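Long-range contact in DUF1573 domain-containing protein (Porphyromonas gingivalis, PDB 2QSV), which is of unknown function, possibly linked to cysteine-type peptidase activity, and is represented here by its C-terminal part, two immunoglobulin-like domains: residues Leu10-Val22 / Arg61-Met73. Sequence-based numbering, arbitrary orientation. Where two conformers were deposited one is given.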
ATOM      1  N   LEU A  10       2.118  -4.441   7.031  1.00 42.64           N
ATOM      2  CA  LEU A  10       0.854  -4.453   7.772  1.00 40.14           C
ATOM      3  C   LEU A  10      -0.151  -3.636   6.962  1.00 38.78           C
ATOM      4  O   LEU A  10       0.201  -2.604   6.384  1.00 37.77           O
ATOM      5  CB  LEU A  10       1.019  -3.892   9.184  1.00 39.64           C
ATOM      6  CG  LEU A  10       1.897  -4.588  10.247  1.00 40.64           C
ATOM      7  CD1 LEU A  10       2.001  -3.723  11.490  1.00 38.52           C
ATOM      8  CD2 LEU A  10       1.394  -5.988  10.621  1.00 38.61           C
ATOM      9  N   LEU A  11      -1.386  -4.110   6.883  1.00 36.76           N
ATOM     10  CA  LEU A  11      -2.355  -3.511   5.969  1.00 35.46           C
ATOM     11  C   LEU A  11      -3.678  -3.345   6.677  1.00 33.93           C
ATOM     12  O   LEU A  11      -4.261  -4.332   7.144  1.00 34.04           O
ATOM     13  CB  LEU A  11      -2.502  -4.358   4.701  1.00 35.54           C
ATOM     14  CG  LEU A  11      -3.549  -3.981   3.646  1.00 36.66           C
ATOM     15  CD1 LEU A  11      -3.344  -2.538   3.002  1.00 33.38           C
ATOM     16  CD2 LEU A  11      -3.553  -5.059   2.557  1.00 35.69           C
ATOM     17  N   PHE A  12      -4.104  -2.090   6.830  1.00 31.37           N
ATOM     18  CA  PHE A  12      -5.406  -1.792   7.396  1.00 30.40           C
ATOM     19  C   PHE A  12      -6.485  -2.160   6.349  1.00 30.35           C
ATOM     20  O   PHE A  12      -6.207  -2.166   5.156  1.00 29.34           O
ATOM     21  CB  PHE A  12      -5.508  -0.311   7.794  1.00 30.32           C
ATOM     22  CG  PHE A  12      -4.903   0.009   9.131  1.00 29.18           C
ATOM     23  CD1 PHE A  12      -5.618  -0.212  10.309  1.00 29.85           C
ATOM     24  CD2 PHE A  12      -3.623   0.535   9.213  1.00 28.67           C
ATOM     25  CE1 PHE A  12      -5.059   0.064  11.570  1.00 29.57           C
ATOM     26  CE2 PHE A  12      -3.054   0.841  10.453  1.00 30.09           C
ATOM     27  CZ  PHE A  12      -3.784   0.604  11.650  1.00 30.24           C
ATOM     28  N   PRO A  13      -7.712  -2.503   6.803  1.00 30.60           N
ATOM     29  CA  PRO A  13      -8.768  -2.645   5.787  1.00 30.92           C
ATOM     30  C   PRO A  13      -9.061  -1.280   5.090  1.00 29.86           C
ATOM     31  O   PRO A  13      -8.722  -0.215   5.642  1.00 28.75           O
ATOM     32  CB  PRO A  13      -9.986  -3.117   6.579  1.00 30.69           C
ATOM     33  CG  PRO A  13      -9.687  -2.784   8.033  1.00 32.30           C
ATOM     34  CD  PRO A  13      -8.183  -2.761   8.176  1.00 31.18           C
ATOM     35  N   ILE A  14      -9.706  -1.327   3.927  1.00 29.72           N
ATOM     36  CA  ILE A  14     -10.310  -0.123   3.317  1.00 29.18           C
ATOM     37  C   ILE A  14     -11.064   0.622   4.400  1.00 28.90           C
ATOM     38  O   ILE A  14     -11.910   0.040   5.102  1.00 27.83           O
ATOM     39  CB  ILE A  14     -11.310  -0.473   2.232  1.00 30.13           C
ATOM     40  CG1 ILE A  14     -10.641  -1.380   1.192  1.00 30.80           C
ATOM     41  CG2 ILE A  14     -11.892   0.829   1.582  1.00 29.02           C
ATOM     42  CD1 ILE A  14     -11.607  -2.276   0.457  1.00 34.07           C
ATOM     43  N   SER A  15     -10.730   1.898   4.565  1.00 27.88           N
ATOM     44  CA  SER A  15     -11.270   2.692   5.669  1.00 27.94           C
ATOM     45  C   SER A  15     -11.681   4.078   5.250  1.00 28.29           C
ATOM     46  O   SER A  15     -11.037   4.689   4.378  1.00 25.96           O
ATOM     47  CB  SER A  15     -10.201   2.892   6.753  1.00 28.19           C
ATOM     48  OG  SER A  15      -9.758   1.669   7.288  1.00 28.84           O
HETATM   49  N   MSE A  16     -12.715   4.578   5.927  1.00 29.12           N
HETATM   50  CA  MSE A  16     -13.087   5.992   5.881  1.00 31.22           C
HETATM   51  C   MSE A  16     -12.445   6.754   7.052  1.00 31.92           C
HETATM   52  O   MSE A  16     -12.002   6.129   8.028  1.00 31.48           O
HETATM   53  CB  MSE A  16     -14.593   6.131   5.892  1.00 31.41           C
HETATM   54  CG  MSE A  16     -15.232   5.513   4.680  1.00 35.18           C
HETATM   55 SE   MSE A  16     -17.155   5.654   4.852  0.60 45.95          SE
HETATM   56  CE  MSE A  16     -17.661   5.021   3.103  1.00 43.62           C
ATOM     57  N   PRO A  17     -12.344   8.101   6.947  1.00 33.39           N
ATOM     58  CA  PRO A  17     -11.570   8.817   7.969  1.00 34.62           C
ATOM     59  C   PRO A  17     -11.981   8.562   9.410  1.00 36.67           C
ATOM     60  O   PRO A  17     -11.142   8.668  10.289  1.00 36.52           O
ATOM     61  CB  PRO A  17     -11.806  10.285   7.628  1.00 34.63           C
ATOM     62  CG  PRO A  17     -12.043  10.281   6.161  1.00 35.56           C
ATOM     63  CD  PRO A  17     -12.838   9.010   5.893  1.00 32.33           C
ATOM     64  N   GLU A  18     -13.254   8.247   9.651  1.00 39.08           N
ATOM     65  CA  GLU A  18     -13.749   8.020  11.011  1.00 42.71           C
ATOM     66  C   GLU A  18     -13.682   6.565  11.475  1.00 43.56           C
ATOM     67  O   GLU A  18     -13.985   6.265  12.643  1.00 44.13           O
ATOM     68  CB  GLU A  18     -15.190   8.523  11.156  1.00 43.27           C
ATOM     69  CG  GLU A  18     -15.331  10.049  11.110  1.00 49.67           C
ATOM     70  CD  GLU A  18     -14.722  10.776  12.338  1.00 60.17           C
ATOM     71  OE1 GLU A  18     -13.743  10.263  12.953  1.00 63.82           O
ATOM     72  OE2 GLU A  18     -15.221  11.886  12.687  1.00 63.39           O
ATOM     73  N   ASP A  19     -13.307   5.660  10.575  1.00 43.92           N
ATOM     74  CA  ASP A  19     -13.148   4.258  10.950  1.00 44.71           C
ATOM     75  C   ASP A  19     -12.128   4.044  12.065  1.00 45.18           C
ATOM     76  O   ASP A  19     -11.138   4.757  12.184  1.00 44.65           O
ATOM     77  CB  ASP A  19     -12.849   3.382   9.732  1.00 43.88           C
ATOM     78  CG  ASP A  19     -14.078   3.152   8.891  1.00 45.63           C
ATOM     79  OD1 ASP A  19     -15.170   3.513   9.361  1.00 50.84           O
ATOM     80  OD2 ASP A  19     -14.001   2.633   7.772  1.00 44.18           O
ATOM     81  N   GLU A  20     -12.430   3.064  12.899  1.00 47.04           N
ATOM     82  CA  GLU A  20     -11.491   2.538  13.871  1.00 48.74           C
ATOM     83  C   GLU A  20     -10.946   1.261  13.258  1.00 48.46           C
ATOM     84  O   GLU A  20     -11.462   0.782  12.246  1.00 49.37           O
ATOM     85  CB  GLU A  20     -12.214   2.263  15.189  1.00 49.34           C
ATOM     86  CG  GLU A  20     -13.013   3.473  15.669  1.00 54.17           C
ATOM     87  CD  GLU A  20     -12.948   3.693  17.180  1.00 61.10           C
ATOM     88  OE1 GLU A  20     -13.586   2.913  17.938  1.00 62.71           O
ATOM     89  OE2 GLU A  20     -12.274   4.670  17.601  1.00 64.99           O
ATOM     90  N   GLY A  21      -9.901   0.705  13.838  1.00 47.60           N
ATOM     91  CA  GLY A  21      -9.287  -0.455  13.222  1.00 46.53           C
ATOM     92  C   GLY A  21      -7.957  -0.700  13.869  1.00 45.22           C
ATOM     93  O   GLY A  21      -7.378   0.206  14.450  1.00 44.68           O
ATOM     94  N   VAL A  22      -7.473  -1.925  13.765  1.00 44.75           N
ATOM     95  CA  VAL A  22      -6.276  -2.300  14.475  1.00 44.20           C
ATOM     96  C   VAL A  22      -5.503  -3.306  13.646  1.00 43.22           C
ATOM     97  O   VAL A  22      -6.081  -4.155  12.985  1.00 43.30           O
ATOM     98  CB  VAL A  22      -6.604  -2.772  15.945  1.00 45.01           C
ATOM     99  CG1 VAL A  22      -7.374  -4.081  15.934  1.00 46.59           C
ATOM    100  CG2 VAL A  22      -5.325  -2.876  16.808  1.00 45.14           C
ATOM    101  N   ARG A  61       6.499 -10.762  22.500  1.00 63.80           N
ATOM    102  CA  ARG A  61       5.548  -9.618  22.609  1.00 63.66           C
ATOM    103  C   ARG A  61       4.694  -9.190  21.380  1.00 63.11           C
ATOM    104  O   ARG A  61       5.055  -9.482  20.235  1.00 63.57           O
ATOM    105  CB  ARG A  61       6.274  -8.392  23.144  1.00 64.02           C
ATOM    106  CG  ARG A  61       5.441  -7.155  23.051  1.00 64.85           C
ATOM    107  CD  ARG A  61       6.272  -5.938  23.108  1.00 68.22           C
ATOM    108  NE  ARG A  61       5.916  -5.172  24.290  1.00 71.37           N
ATOM    109  CZ  ARG A  61       6.490  -5.296  25.487  1.00 73.25           C
ATOM    110  NH1 ARG A  61       7.468  -6.172  25.696  1.00 74.45           N
ATOM    111  NH2 ARG A  61       6.063  -4.546  26.496  1.00 72.25           N
ATOM    112  N   GLU A  62       3.603  -8.450  21.633  1.00 61.78           N
ATOM    113  CA  GLU A  62       2.685  -7.974  20.579  1.00 60.39           C
ATOM    114  C   GLU A  62       2.465  -6.465  20.545  1.00 58.50           C
ATOM    115  O   GLU A  62       2.303  -5.820  21.594  1.00 58.42           O
ATOM    116  CB  GLU A  62       1.317  -8.634  20.717  1.00 61.13           C
ATOM    117  CG  GLU A  62       1.324 -10.127  20.461  1.00 63.72           C
ATOM    118  CD  GLU A  62      -0.051 -10.781  20.635  1.00 67.40           C
ATOM    119  OE1 GLU A  62      -1.049 -10.064  20.906  1.00 68.35           O
ATOM    120  OE2 GLU A  62      -0.136 -12.024  20.494  1.00 66.06           O
ATOM    121  N   LEU A  63       2.426  -5.917  19.333  1.00 55.68           N
ATOM    122  CA  LEU A  63       2.115  -4.502  19.148  1.00 53.41           C
ATOM    123  C   LEU A  63       0.798  -4.352  18.371  1.00 51.39           C
ATOM    124  O   LEU A  63       0.622  -4.947  17.294  1.00 50.28           O
ATOM    125  CB  LEU A  63       3.277  -3.753  18.456  1.00 53.64           C
ATOM    126  CG  LEU A  63       4.714  -4.036  18.941  1.00 53.61           C
ATOM    127  CD1 LEU A  63       5.761  -3.349  18.073  1.00 52.28           C
ATOM    128  CD2 LEU A  63       4.897  -3.665  20.421  1.00 52.78           C
ATOM    129  N   ASN A  64      -0.119  -3.580  18.947  1.00 49.00           N
ATOM    130  CA  ASN A  64      -1.409  -3.295  18.315  1.00 47.41           C
ATOM    131  C   ASN A  64      -1.475  -1.843  17.878  1.00 45.81           C
ATOM    132  O   ASN A  64      -1.572  -0.946  18.703  1.00 46.07           O
ATOM    133  CB  ASN A  64      -2.590  -3.636  19.245  1.00 47.20           C
ATOM    134  CG  ASN A  64      -2.548  -5.083  19.734  1.00 46.52           C
ATOM    135  OD1 ASN A  64      -2.452  -5.335  20.937  1.00 48.56           O
ATOM    136  ND2 ASN A  64      -2.576  -6.031  18.807  1.00 42.59           N
ATOM    137  N   LEU A  65      -1.396  -1.633  16.570  1.00 43.70           N
ATOM    138  CA  LEU A  65      -1.465  -0.302  15.997  1.00 41.89           C
ATOM    139  C   LEU A  65      -2.931   0.024  15.728  1.00 40.73           C
ATOM    140  O   LEU A  65      -3.583  -0.629  14.905  1.00 40.02           O
ATOM    141  CB  LEU A  65      -0.651  -0.245  14.701  1.00 41.39           C
ATOM    142  CG  LEU A  65       0.878  -0.353  14.696  1.00 41.32           C
ATOM    143  CD1 LEU A  65       1.433  -1.628  15.352  1.00 40.01           C
ATOM    144  CD2 LEU A  65       1.329  -0.284  13.247  1.00 39.08           C
ATOM    145  N   SER A  66      -3.435   1.022  16.441  1.00 39.78           N
ATOM    146  CA  SER A  66      -4.780   1.546  16.234  1.00 39.52           C
ATOM    147  C   SER A  66      -4.803   2.605  15.156  1.00 38.45           C
ATOM    148  O   SER A  66      -3.944   3.488  15.123  1.00 37.65           O
ATOM    149  CB  SER A  66      -5.308   2.197  17.512  1.00 39.74           C
ATOM    150  OG  SER A  66      -5.529   1.214  18.499  1.00 44.05           O
ATOM    151  N   LEU A  67      -5.838   2.552  14.322  1.00 37.05           N
ATOM    152  CA  LEU A  67      -6.033   3.532  13.293  1.00 35.86           C
ATOM    153  C   LEU A  67      -6.467   4.847  13.897  1.00 35.60           C
ATOM    154  O   LEU A  67      -7.412   4.900  14.669  1.00 36.20           O
ATOM    155  CB  LEU A  67      -7.084   3.041  12.277  1.00 35.47           C
ATOM    156  CG  LEU A  67      -7.272   3.884  11.013  1.00 34.02           C
ATOM    157  CD1 LEU A  67      -5.985   4.021  10.157  1.00 31.06           C
ATOM    158  CD2 LEU A  67      -8.434   3.283  10.180  1.00 33.90           C
ATOM    159  N   ALA A  68      -5.787   5.913  13.504  1.00 35.34           N
ATOM    160  CA  ALA A  68      -6.128   7.258  13.932  1.00 35.35           C
ATOM    161  C   ALA A  68      -5.870   8.195  12.760  1.00 34.99           C
ATOM    162  O   ALA A  68      -4.791   8.749  12.652  1.00 35.10           O
ATOM    163  CB  ALA A  68      -5.262   7.660  15.181  1.00 35.97           C
ATOM    164  N   VAL A  69      -6.840   8.341  11.859  1.00 35.19           N
ATOM    165  CA  VAL A  69      -6.599   9.120  10.650  1.00 36.15           C
ATOM    166  C   VAL A  69      -6.553  10.602  11.020  1.00 37.27           C
ATOM    167  O   VAL A  69      -7.475  11.098  11.640  1.00 37.01           O
ATOM    168  CB  VAL A  69      -7.661   8.884   9.507  1.00 35.67           C
ATOM    169  CG1 VAL A  69      -7.405   9.846   8.309  1.00 33.09           C
ATOM    170  CG2 VAL A  69      -7.677   7.437   9.048  1.00 34.49           C
ATOM    171  N   PRO A  70      -5.477  11.301  10.635  1.00 39.02           N
ATOM    172  CA  PRO A  70      -5.453  12.743  10.848  1.00 40.99           C
ATOM    173  C   PRO A  70      -6.628  13.428  10.151  1.00 42.83           C
ATOM    174  O   PRO A  70      -6.958  13.109   8.996  1.00 42.87           O
ATOM    175  CB  PRO A  70      -4.126  13.180  10.212  1.00 40.29           C
ATOM    176  CG  PRO A  70      -3.302  11.979  10.172  1.00 39.93           C
ATOM    177  CD  PRO A  70      -4.238  10.819  10.004  1.00 38.63           C
ATOM    178  N   ARG A  71      -7.270  14.351  10.863  0.50 44.06           N
ATOM    179  CA  ARG A  71      -8.352  15.164  10.310  0.50 45.55           C
ATOM    180  C   ARG A  71      -7.784  15.845   9.068  0.50 45.45           C
ATOM    181  O   ARG A  71      -6.611  16.218   9.045  0.50 45.99           O
ATOM    182  CB  ARG A  71      -8.770  16.211  11.346  0.50 46.14           C
ATOM    183  CG  ARG A  71     -10.222  16.660  11.301  0.50 49.23           C
ATOM    184  CD  ARG A  71     -10.508  17.575  12.513  0.50 53.31           C
ATOM    185  NE  ARG A  71     -11.703  18.406  12.354  0.50 55.45           N
ATOM    186  CZ  ARG A  71     -11.800  19.434  11.514  0.50 56.84           C
ATOM    187  NH1 ARG A  71     -10.784  19.758  10.719  0.50 57.32           N
ATOM    188  NH2 ARG A  71     -12.924  20.137  11.453  0.50 56.53           N
ATOM    189  N   ASN A  72      -8.588  15.994   8.029  1.00 45.38           N
ATOM    190  CA  ASN A  72      -8.088  16.582   6.770  1.00 45.50           C
ATOM    191  C   ASN A  72      -6.963  15.782   6.034  1.00 43.22           C
ATOM    192  O   ASN A  72      -6.329  16.329   5.123  1.00 43.65           O
ATOM    193  CB  ASN A  72      -7.627  18.066   6.960  1.00 47.13           C
ATOM    194  CG  ASN A  72      -8.604  18.913   7.823  1.00 51.45           C
ATOM    195  OD1 ASN A  72      -9.835  18.903   7.603  1.00 55.12           O
ATOM    196  ND2 ASN A  72      -8.047  19.652   8.806  1.00 53.31           N
HETATM  197  N   MSE A  73      -6.666  14.536   6.437  1.00 39.90           N
HETATM  198  CA  MSE A  73      -5.861  13.662   5.566  1.00 35.82           C
HETATM  199  C   MSE A  73      -6.757  13.351   4.343  1.00 33.64           C
HETATM  200  O   MSE A  73      -7.882  12.897   4.492  1.00 32.98           O
HETATM  201  CB  MSE A  73      -5.438  12.361   6.279  1.00 35.72           C
HETATM  202  CG  MSE A  73      -4.583  11.375   5.423  1.00 32.20           C
HETATM  203 SE   MSE A  73      -3.973   9.853   6.260  1.00 23.34          SE
HETATM  204  CE  MSE A  73      -2.352  10.416   6.603  1.00 25.55           C
TER
HETATM  205  O   HOH W   1      -9.447   7.141  12.287  1.00 39.72           O
HETATM  206  O   HOH W   2     -10.310  11.343  10.825  1.00 41.82           O
HETATM  207  O   HOH W   3      -8.973   2.745  15.933  1.00 50.20           O
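Leu67 reaches from the end of strand 61-67 into the loop that follows strand 9-11, where it meets Phe12, Ser15 and Asp19. Its CB lies 3.7 Å from CE1 of Phe12 and also touches the carbonyl O of Gly21. CG, anti to the backbone N (chi1 -172°), passes the Asp19 carbonyl, and the two methyls then part. CD1 sits over the centre of the Phe12 ring, 4.1 Å from its centroid, in a CH-pi contact almost on the ring normal; CD2 rests 3.6 Å from OG of Ser15. A branched leucine suits this place because one methyl can cover the aromatic face while the other packs against Ser15 and the Asp19 carbonyl. Ser15 OG, though buried, is satisfied by donating to the Pro13 carbonyl from above its plane. Flat Phe12 offers that face to a methyl and its edge to Leu65 O; farther along the strand Leu10 CD1 meets Leu65 CD2.

The backbones pair where Leu67 N donates to Gly21 O (2.8 Å, 166° at the hydrogen). Gly21 is very extended (phi 167°), a shape rare for residues with side chains. Next to it, Val22 and Ser66 form an antiparallel non-hydrogen-bonded pair, with Val22 CG2 touching Asn64 CB. From Gly21 back toward Pro17, water replaces direct pairing: one molecule bridges Gly21 N and Leu67 O, another joins the carbonyls of Pro17 and Asp19 to Val69 N, and a third links Pro17 O to Val69 O, while Val69 CB touches Pro17 O directly (3.6 Å). The loop runs from strand 9-11, at the edge of the five-stranded sheet, to strand 22-29 in the four-stranded one; buried Leu10, Phe12, Leu65 and Leu67 pack between the two sheets of an immunoglobulin-like beta sandwich.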